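Side-chain contacts in whirlin (Mus musculus, PDB 6FDD), which helps elongate and maintain the stereocilia of inner-ear hair cells as a scaffold in the USH2 complex, serving hearing and vision: residues Glu23-Thr28 with Leu53-Ala58; Ala45-Leu50 with His80-Arg85; Ala49-Leu54 with Ser61-Val66. All coordinates share one frame; numbering follows the deposited sequence. Where two conformers were deposited one is given.

Contact 1 (Glu23-Thr28 with Leu53-Ala58); sequences EQERAT and LLNTHA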
loop_
_atom_site.group_PDB
_atom_site.type_symbol
_atom_site.label_atom_id
_atom_site.label_comp_id
_atom_site.label_asym_id
_atom_site.label_seq_id
_atom_site.Cartn_x
_atom_site.Cartn_y
_atom_site.Cartn_z
ATOM N N GLU A 23 -4.957 -2.784 14.430
ATOM C CA GLU A 23 -4.851 -4.165 13.949
ATOM C C GLU A 23 -5.793 -4.375 12.747
ATOM O O GLU A 23 -5.386 -4.983 11.759
ATOM C CB GLU A 23 -5.166 -5.178 15.069
ATOM C CG GLU A 23 -4.998 -6.634 14.653
ATOM C CD GLU A 23 -6.151 -7.303 13.918
ATOM O OE1 GLU A 23 -7.312 -6.878 14.112
ATOM O OE2 GLU A 23 -5.889 -8.255 13.146
ATOM N N GLN A 24 -7.036 -3.862 12.842
ATOM C CA GLN A 24 -8.038 -4.015 11.775
ATOM C C GLN A 24 -7.633 -3.292 10.484
ATOM O O GLN A 24 -7.791 -3.855 9.400
ATOM C CB GLN A 24 -9.438 -3.608 12.267
ATOM C CG GLN A 24 -9.992 -4.604 13.307
ATOM C CD GLN A 24 -10.505 -5.886 12.681
ATOM O OE1 GLN A 24 -11.602 -5.928 12.136
ATOM N NE2 GLN A 24 -9.729 -6.961 12.714
ATOM N N GLU A 25 -7.084 -2.077 10.592
ATOM C CA GLU A 25 -6.614 -1.314 9.419
ATOM C C GLU A 25 -5.404 -2.021 8.792
ATOM O O GLU A 25 -5.294 -2.103 7.571
ATOM C CB GLU A 25 -6.212 0.109 9.823
ATOM C CG GLU A 25 -7.365 1.029 10.185
ATOM C CD GLU A 25 -6.873 2.390 10.637
ATOM O OE1 GLU A 25 -5.893 2.452 11.417
ATOM O OE2 GLU A 25 -7.431 3.401 10.155
ATOM N N ARG A 26 -4.491 -2.542 9.636
ATOM C CA ARG A 26 -3.319 -3.291 9.172
ATOM C C ARG A 26 -3.778 -4.557 8.414
ATOM O O ARG A 26 -3.256 -4.845 7.336
ATOM C CB ARG A 26 -2.405 -3.635 10.362
ATOM C CG ARG A 26 -1.115 -4.352 9.960
ATOM C CD ARG A 26 -0.075 -4.412 11.074
ATOM N NE ARG A 26 -0.614 -4.818 12.381
ATOM C CZ ARG A 26 -0.796 -6.076 12.782
ATOM N NH1 ARG A 26 -0.509 -7.089 11.973
ATOM N NH2 ARG A 26 -1.298 -6.330 13.983
ATOM N N ALA A 27 -4.815 -5.255 8.940
ATOM C CA ALA A 27 -5.394 -6.432 8.275
ATOM C C ALA A 27 -5.933 -6.035 6.881
ATOM O O ALA A 27 -5.724 -6.776 5.923
ATOM C CB ALA A 27 -6.509 -7.027 9.128
ATOM N N THR A 28 -6.594 -4.853 6.765
ATOM C CA THR A 28 -7.100 -4.379 5.454
ATOM C C THR A 28 -5.944 -4.141 4.473
ATOM O O THR A 28 -5.990 -4.604 3.325
ATOM C CB THR A 28 -7.997 -3.143 5.651
ATOM O OG1 THR A 28 -9.093 -3.505 6.488
ATOM C CG2 THR A 28 -8.533 -2.588 4.326
ATOM N N LEU A 53 -8.329 3.568 2.650
ATOM C CA LEU A 53 -7.862 3.187 3.986
ATOM C C LEU A 53 -7.022 4.268 4.674
ATOM O O LEU A 53 -7.198 4.528 5.866
ATOM C CB LEU A 53 -7.036 1.885 3.860
ATOM C CG LEU A 53 -6.455 1.303 5.146
ATOM C CD1 LEU A 53 -7.568 0.754 6.052
ATOM C CD2 LEU A 53 -5.444 0.212 4.825
ATOM N N LEU A 54 -6.065 4.845 3.943
ATOM C CA LEU A 54 -5.080 5.790 4.477
ATOM C C LEU A 54 -5.621 7.220 4.487
ATOM O O LEU A 54 -5.298 8.023 3.608
ATOM C CB LEU A 54 -3.761 5.637 3.689
ATOM C CG LEU A 54 -3.212 4.202 3.585
ATOM C CD1 LEU A 54 -2.003 4.148 2.683
ATOM C CD2 LEU A 54 -2.903 3.603 4.982
ATOM N N ASN A 55 -6.473 7.516 5.483
ATOM C CA ASN A 55 -7.192 8.789 5.581
ATOM C C ASN A 55 -6.384 9.974 6.106
ATOM O O ASN A 55 -6.687 11.102 5.731
ATOM C CB ASN A 55 -8.473 8.630 6.396
ATOM C CG ASN A 55 -8.255 8.208 7.830
ATOM O OD1 ASN A 55 -7.576 7.228 8.108
ATOM N ND2 ASN A 55 -8.827 8.931 8.774
ATOM N N THR A 56 -5.394 9.752 6.973
ATOM C CA THR A 56 -4.624 10.865 7.549
ATOM C C THR A 56 -3.292 11.110 6.820
ATOM O O THR A 56 -2.822 10.261 6.063
ATOM C CB THR A 56 -4.358 10.616 9.037
ATOM O OG1 THR A 56 -3.382 9.580 9.140
ATOM C CG2 THR A 56 -5.624 10.265 9.823
ATOM N N HIS A 57 -2.668 12.277 7.086
ATOM C CA HIS A 57 -1.371 12.644 6.505
ATOM C C HIS A 57 -0.301 11.592 6.873
ATOM O O HIS A 57 0.403 11.109 5.983
ATOM C CB HIS A 57 -0.959 14.050 6.984
ATOM C CG HIS A 57 0.306 14.548 6.364
ATOM N ND1 HIS A 57 0.324 15.096 5.090
ATOM C CD2 HIS A 57 1.566 14.548 6.860
ATOM C CE1 HIS A 57 1.590 15.412 4.853
ATOM N NE2 HIS A 57 2.373 15.111 5.894
ATOM N N ALA A 58 -0.236 11.198 8.165
ATOM C CA ALA A 58 0.716 10.191 8.642
ATOM C C ALA A 58 0.486 8.842 7.952
ATOM O O ALA A 58 1.452 8.177 7.596
ATOM C CB ALA A 58 0.615 10.031 10.154
HETATM O O HOH W 1 -9.901 5.708 9.764
#

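Contact 2 (Ala45-Leu50 with His80-Arg85); sequences AMVMAL and HLVLRR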
loop_
_atom_site.group_PDB
_atom_site.type_symbol
_atom_site.label_atom_id
_atom_site.label_comp_id
_atom_site.label_asym_id
_atom_site.label_seq_id
_atom_site.Cartn_x
_atom_site.Cartn_y
_atom_site.Cartn_z
ATOM N N ALA A 45 -6.125 -0.932 -8.860
ATOM C CA ALA A 45 -7.230 -1.291 -7.955
ATOM C C ALA A 45 -6.703 -1.330 -6.512
ATOM O O ALA A 45 -7.374 -0.849 -5.587
ATOM C CB ALA A 45 -7.843 -2.617 -8.359
HETATM N N MSE A 46 -5.468 -1.841 -6.332
HETATM C CA MSE A 46 -4.848 -1.899 -5.007
HETATM C C MSE A 46 -4.616 -0.493 -4.448
HETATM O O MSE A 46 -4.920 -0.225 -3.272
HETATM C CB MSE A 46 -3.528 -2.697 -5.066
HETATM C CG MSE A 46 -2.966 -3.009 -3.683
HETATM SE SE MSE A 46 -1.027 -3.158 -3.743
HETATM C CE MSE A 46 -0.564 -1.270 -4.206
ATOM N N VAL A 47 -4.068 0.418 -5.285
ATOM C CA VAL A 47 -3.807 1.794 -4.880
ATOM C C VAL A 47 -5.117 2.478 -4.444
ATOM O O VAL A 47 -5.144 3.135 -3.398
ATOM C CB VAL A 47 -3.080 2.563 -6.006
ATOM C CG1 VAL A 47 -3.188 4.072 -5.814
ATOM C CG2 VAL A 47 -1.604 2.128 -6.076
HETATM N N MSE A 48 -6.177 2.340 -5.253
HETATM C CA MSE A 48 -7.475 2.959 -4.923
HETATM C C MSE A 48 -8.022 2.472 -3.576
HETATM O O MSE A 48 -8.512 3.279 -2.781
HETATM C CB MSE A 48 -8.464 2.751 -6.062
HETATM C CG MSE A 48 -8.027 3.487 -7.325
HETATM SE SE MSE A 48 -9.384 3.483 -8.678
HETATM C CE MSE A 48 -9.493 1.628 -9.036
ATOM N N ALA A 49 -7.856 1.177 -3.281
ATOM C CA ALA A 49 -8.292 0.601 -2.003
ATOM C C ALA A 49 -7.485 1.213 -0.860
ATOM O O ALA A 49 -8.049 1.546 0.181
ATOM C CB ALA A 49 -8.122 -0.902 -2.026
ATOM N N LEU A 50 -6.170 1.405 -1.066
ATOM C CA LEU A 50 -5.305 2.024 -0.050
ATOM C C LEU A 50 -5.640 3.495 0.166
ATOM O O LEU A 50 -5.571 3.965 1.298
ATOM C CB LEU A 50 -3.818 1.826 -0.374
ATOM C CG LEU A 50 -3.331 0.356 -0.310
ATOM C CD1 LEU A 50 -1.868 0.278 -0.540
ATOM C CD2 LEU A 50 -3.626 -0.297 1.052
ATOM N N HIS A 80 2.240 6.742 -11.315
ATOM C CA HIS A 80 1.280 7.556 -12.056
ATOM C C HIS A 80 0.055 7.933 -11.199
ATOM O O HIS A 80 -0.545 8.987 -11.435
ATOM C CB HIS A 80 0.875 6.872 -13.359
ATOM C CG HIS A 80 0.248 7.789 -14.370
ATOM N ND1 HIS A 80 0.860 8.984 -14.754
ATOM C CD2 HIS A 80 -0.902 7.646 -15.069
ATOM C CE1 HIS A 80 0.058 9.525 -15.658
ATOM N NE2 HIS A 80 -1.006 8.754 -15.892
ATOM N N LEU A 81 -0.264 7.122 -10.157
ATOM C CA LEU A 81 -1.397 7.402 -9.253
ATOM C C LEU A 81 -0.976 7.878 -7.877
ATOM O O LEU A 81 -1.733 8.596 -7.228
ATOM C CB LEU A 81 -2.310 6.169 -9.096
ATOM C CG LEU A 81 -3.048 5.659 -10.337
ATOM C CD1 LEU A 81 -4.024 4.560 -9.942
ATOM C CD2 LEU A 81 -3.812 6.775 -11.052
ATOM N N VAL A 82 0.211 7.448 -7.411
ATOM C CA VAL A 82 0.729 7.765 -6.075
ATOM C C VAL A 82 1.833 8.798 -6.195
ATOM O O VAL A 82 2.895 8.503 -6.753
ATOM C CB VAL A 82 1.223 6.491 -5.327
ATOM C CG1 VAL A 82 1.774 6.827 -3.939
ATOM C CG2 VAL A 82 0.127 5.432 -5.238
ATOM N N LEU A 83 1.599 9.983 -5.632
ATOM C CA LEU A 83 2.568 11.071 -5.685
ATOM C C LEU A 83 3.810 10.734 -4.883
ATOM O O LEU A 83 3.728 10.420 -3.693
ATOM C CB LEU A 83 1.960 12.412 -5.233
ATOM C CG LEU A 83 2.900 13.632 -5.369
ATOM C CD1 LEU A 83 2.970 14.147 -6.812
ATOM C CD2 LEU A 83 2.527 14.719 -4.398
ATOM N N ARG A 84 4.947 10.755 -5.585
ATOM C CA ARG A 84 6.277 10.505 -5.048
ATOM C C ARG A 84 6.836 11.893 -4.655
ATOM O O ARG A 84 7.201 12.685 -5.532
ATOM C CB ARG A 84 7.135 9.811 -6.126
ATOM C CG ARG A 84 8.425 9.189 -5.616
ATOM C CD ARG A 84 8.650 7.822 -6.238
ATOM N NE ARG A 84 10.071 7.506 -6.417
ATOM C CZ ARG A 84 10.845 6.945 -5.491
ATOM N NH1 ARG A 84 10.353 6.646 -4.296
ATOM N NH2 ARG A 84 12.121 6.692 -5.751
ATOM N N ARG A 85 6.806 12.206 -3.338
ATOM C CA ARG A 85 7.254 13.450 -2.685
ATOM C C ARG A 85 6.367 14.660 -3.013
ATOM O O ARG A 85 6.224 15.058 -4.168
ATOM C CB ARG A 85 8.743 13.757 -2.943
#

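Contact 3 (Ala49-Leu54 with Ser61-Val66); sequences ALFELL and SLLSEV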
loop_
_atom_site.group_PDB
_atom_site.type_symbol
_atom_site.label_atom_id
_atom_site.label_comp_id
_atom_site.label_asym_id
_atom_site.label_seq_id
_atom_site.Cartn_x
_atom_site.Cartn_y
_atom_site.Cartn_z
ATOM N N ALA A 49 -7.856 1.177 -3.281
ATOM C CA ALA A 49 -8.292 0.601 -2.003
ATOM C C ALA A 49 -7.485 1.213 -0.860
ATOM O O ALA A 49 -8.049 1.546 0.181
ATOM C CB ALA A 49 -8.122 -0.902 -2.026
ATOM N N LEU A 50 -6.170 1.405 -1.066
ATOM C CA LEU A 50 -5.305 2.024 -0.050
ATOM C C LEU A 50 -5.640 3.495 0.166
ATOM O O LEU A 50 -5.571 3.965 1.298
ATOM C CB LEU A 50 -3.818 1.826 -0.374
ATOM C CG LEU A 50 -3.331 0.356 -0.310
ATOM C CD1 LEU A 50 -1.868 0.278 -0.540
ATOM C CD2 LEU A 50 -3.626 -0.297 1.052
ATOM N N PHE A 51 -6.058 4.221 -0.901
ATOM C CA PHE A 51 -6.491 5.615 -0.758
ATOM C C PHE A 51 -7.731 5.700 0.173
ATOM O O PHE A 51 -7.894 6.680 0.904
ATOM C CB PHE A 51 -6.850 6.196 -2.140
ATOM C CG PHE A 51 -5.703 6.557 -3.068
ATOM C CD1 PHE A 51 -4.429 6.789 -2.570
ATOM C CD2 PHE A 51 -5.930 6.781 -4.425
ATOM C CE1 PHE A 51 -3.384 7.183 -3.421
ATOM C CE2 PHE A 51 -4.880 7.169 -5.280
ATOM C CZ PHE A 51 -3.616 7.361 -4.770
ATOM N N GLU A 52 -8.589 4.669 0.139
ATOM C CA GLU A 52 -9.788 4.603 0.995
ATOM C C GLU A 52 -9.403 4.315 2.453
ATOM O O GLU A 52 -10.072 4.769 3.379
ATOM C CB GLU A 52 -10.764 3.527 0.496
ATOM C CG GLU A 52 -11.358 3.824 -0.871
ATOM C CD GLU A 52 -12.304 5.012 -0.962
ATOM O OE1 GLU A 52 -12.730 5.544 0.089
ATOM O OE2 GLU A 52 -12.667 5.369 -2.104
ATOM N N LEU A 53 -8.329 3.568 2.650
ATOM C CA LEU A 53 -7.862 3.187 3.986
ATOM C C LEU A 53 -7.022 4.268 4.674
ATOM O O LEU A 53 -7.198 4.528 5.866
ATOM C CB LEU A 53 -7.036 1.885 3.860
ATOM C CG LEU A 53 -6.455 1.303 5.146
ATOM C CD1 LEU A 53 -7.568 0.754 6.052
ATOM C CD2 LEU A 53 -5.444 0.212 4.825
ATOM N N LEU A 54 -6.065 4.845 3.943
ATOM C CA LEU A 54 -5.080 5.790 4.477
ATOM C C LEU A 54 -5.621 7.220 4.487
ATOM O O LEU A 54 -5.298 8.023 3.608
ATOM C CB LEU A 54 -3.761 5.637 3.689
ATOM C CG LEU A 54 -3.212 4.202 3.585
ATOM C CD1 LEU A 54 -2.003 4.148 2.683
ATOM C CD2 LEU A 54 -2.903 3.603 4.982
ATOM N N SER A 61 1.981 8.342 4.352
ATOM C CA SER A 61 3.417 8.000 4.321
ATOM C C SER A 61 3.682 6.500 4.104
ATOM O O SER A 61 4.746 6.133 3.593
ATOM C CB SER A 61 4.127 8.506 5.576
ATOM O OG SER A 61 3.897 7.653 6.679
ATOM N N LEU A 62 2.703 5.631 4.445
ATOM C CA LEU A 62 2.848 4.187 4.222
ATOM C C LEU A 62 2.952 3.799 2.748
ATOM O O LEU A 62 3.568 2.783 2.451
ATOM C CB LEU A 62 1.728 3.381 4.904
ATOM C CG LEU A 62 1.805 3.294 6.420
ATOM C CD1 LEU A 62 0.504 2.803 6.983
ATOM C CD2 LEU A 62 2.935 2.351 6.864
ATOM N N LEU A 63 2.360 4.586 1.813
ATOM C CA LEU A 63 2.458 4.241 0.381
ATOM C C LEU A 63 3.902 4.233 -0.135
ATOM O O LEU A 63 4.206 3.439 -1.035
ATOM C CB LEU A 63 1.546 5.101 -0.506
ATOM C CG LEU A 63 0.054 4.802 -0.349
ATOM C CD1 LEU A 63 -0.790 5.955 -0.819
ATOM C CD2 LEU A 63 -0.329 3.517 -1.068
ATOM N N SER A 64 4.809 5.049 0.472
ATOM C CA SER A 64 6.233 5.018 0.083
ATOM C C SER A 64 6.864 3.676 0.506
ATOM O O SER A 64 7.732 3.165 -0.200
ATOM C CB SER A 64 7.007 6.206 0.651
ATOM O OG SER A 64 7.025 6.206 2.068
ATOM N N GLU A 65 6.376 3.073 1.611
ATOM C CA GLU A 65 6.840 1.749 2.048
ATOM C C GLU A 65 6.248 0.673 1.146
ATOM O O GLU A 65 6.945 -0.274 0.789
ATOM C CB GLU A 65 6.492 1.484 3.520
ATOM C CG GLU A 65 7.019 2.520 4.506
ATOM C CD GLU A 65 8.503 2.497 4.825
ATOM O OE1 GLU A 65 9.232 1.617 4.309
ATOM O OE2 GLU A 65 8.937 3.366 5.615
ATOM N N VAL A 66 4.959 0.831 0.740
ATOM C CA VAL A 66 4.284 -0.099 -0.183
ATOM C C VAL A 66 5.015 -0.135 -1.526
ATOM O O VAL A 66 5.147 -1.202 -2.117
ATOM C CB VAL A 66 2.769 0.235 -0.337
ATOM C CG1 VAL A 66 2.113 -0.536 -1.488
ATOM C CG2 VAL A 66 2.025 -0.010 0.970
#

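Contact 1 (Glu23-Thr28 with Leu53-Ala58)
The E25 carboxylate and the N55 amide bring one oxygen each toward the other, their planes turned about 63° apart. E25 OE2 and N55 OD1 stand 4.3 Å apart, and a water lies 3.2 Å from N55 OD1 and, in a weak bond, 3.4 Å from E25 OE2; it has more acceptors near it than protons to give. Relative to the carboxylate plane, N55 OD1 sits a little to one side and the water a little to the other; relative to the amide, the water lies well above the plane, over one face. The cation that joins the two acceptors is K59, whose NZ makes a salt bridge with E25 OE2 and a hydrogen bond with N55 OD1. The other carboxylate oxygen, E25 OE1, turns back to the backbone N of T22, just before helix 23-37.

Beside these polar groups, L53 carries the carbon contact. With its CG anti to the backbone N (chi1 -180°), it sends both methyls to the helix: L53 CD1 packs 3.9 Å from T28 CG2 and also meets the CB and CG of E25, while L53 CD2 rests 3.6 Å from the carbonyl O of E25. M29 of the same helix touches L53 as well. The chemistry implies a seam at the domain surface: one leucine fills the groove between E25 and T28, and the lysine probably offsets the closeness of two oxygens that would otherwise repel.

Contact 2 (Ala45-Leu50 with His80-Arg85)
V47, on the middle of helix segment 45-50, faces the point where the chain leaves helix 75-81, with the V47 and L81 CA atoms 7.5 Å apart and the backbone stretching out from V82 onward. The contact is carried by V47, which presents both methyls. V47 CG1, swung anti to the backbone N (chi1 162°), is the atom that does most: it lies 3.6 Å from V82 CG2 and 4.0 Å from L81 CB. V47 CG2 comes in beside it, 3.8 Å from the same V82 CG2, so that this one methyl of V82 nestles against the fork of the opposing valine. The two valines meet at a slant, and L81 is touched at its CB, the root of its side chain.

This is how the tail closes over the harmonin-homology domain HHD2, a compact all-helical unit: after its last helix the chain runs extended, and V82 is the residue that it tucks into the core. In V82 it is CG1 that stands anti to the backbone N (chi1 179°), which leaves CG2 as the branch that meets V47. The second methyl of V82 is spoken for too, since V82 CG1 packs on L63 of helix 62-67. V47 also touches F78, one turn before L81, which gives it neighbours on both the last helix and the extended tail.

No hydrogen bond crosses here; van der Waals fit alone joins the two segments. V47 and V82 are buried, whereas L81 is exposed, although its CB and the V82 methyl both lean on the same V47 CG1.

Contact 3 (Ala49-Leu54 with Ser61-Val66)
L63 packs closely against L50, F51 and L54, touching with each branch, while the far side of its own helix, at S64, faces solvent. On the tight side, its CD2 lies 3.6 Å from L50 CD1, the two leucines sliding past each other in opposite directions, and it also leans on L50 CB. Nearer the root of the side chain, L63 CG sits 3.7 Å from L54 CD1. The other methyl, L63 CD1, comes to the rim of the F51 ring near its plane, 3.9 Å from F51 CE1. F51 starts out pointing away from helix 62-67, yet its CG lies opposite the carbonyl carbon (chi1 -75°), and the ring swings round far enough to meet that methyl edge-on. Were L63 replaced by an alanine, a gap would probably open between L50 and L54, and the F51 edge would lose its methyl neighbour.

The segments 49-53 and 62-66 run roughly antiparallel, at 152°, their axes 12.0 Å apart: a helix pair within HHD2, joined through the short helix 57-60, whose inner seam is aliphatic. L54, just past the end of helix 43-53, is the centre of an inverse gamma turn, and still turns its side chain inward. There L54 CD2 meets L62 CD1 at about a right angle, 4.0 Å away. Packing is slacker at the other end, where L50 CD1 and V66 CG1 come tip to tip at 4.2 Å.

Opposite the seam, the chemistry becomes polar. S64 OG donates to the carbonyl O of S61 at 2.7 Å, in the carbonyl plane, a bond at the N-terminal end of the segment, turned away from the leucines.

In the fold
Contact 3 lies nearest the middle of the domain and contact 2 is likewise buried; contact 1 is at the surface. Contacts 2 and 3 both use helix 43-53, sharing A49 and L50, and meet directly where F51 CZ touches the L81 carbonyl O and V82. Contact 1 takes over at the end of that helix, where L53 turns to helix 23-37 while its neighbour L54 serves contact 3. The chemistry follows depth: no segment pair is joined by a direct hydrogen bond, and the two inner contacts are made of aliphatic carbons and one ring edge, but contact 1 adds to its leucine a carboxylate and an amide linked through K59 and a water.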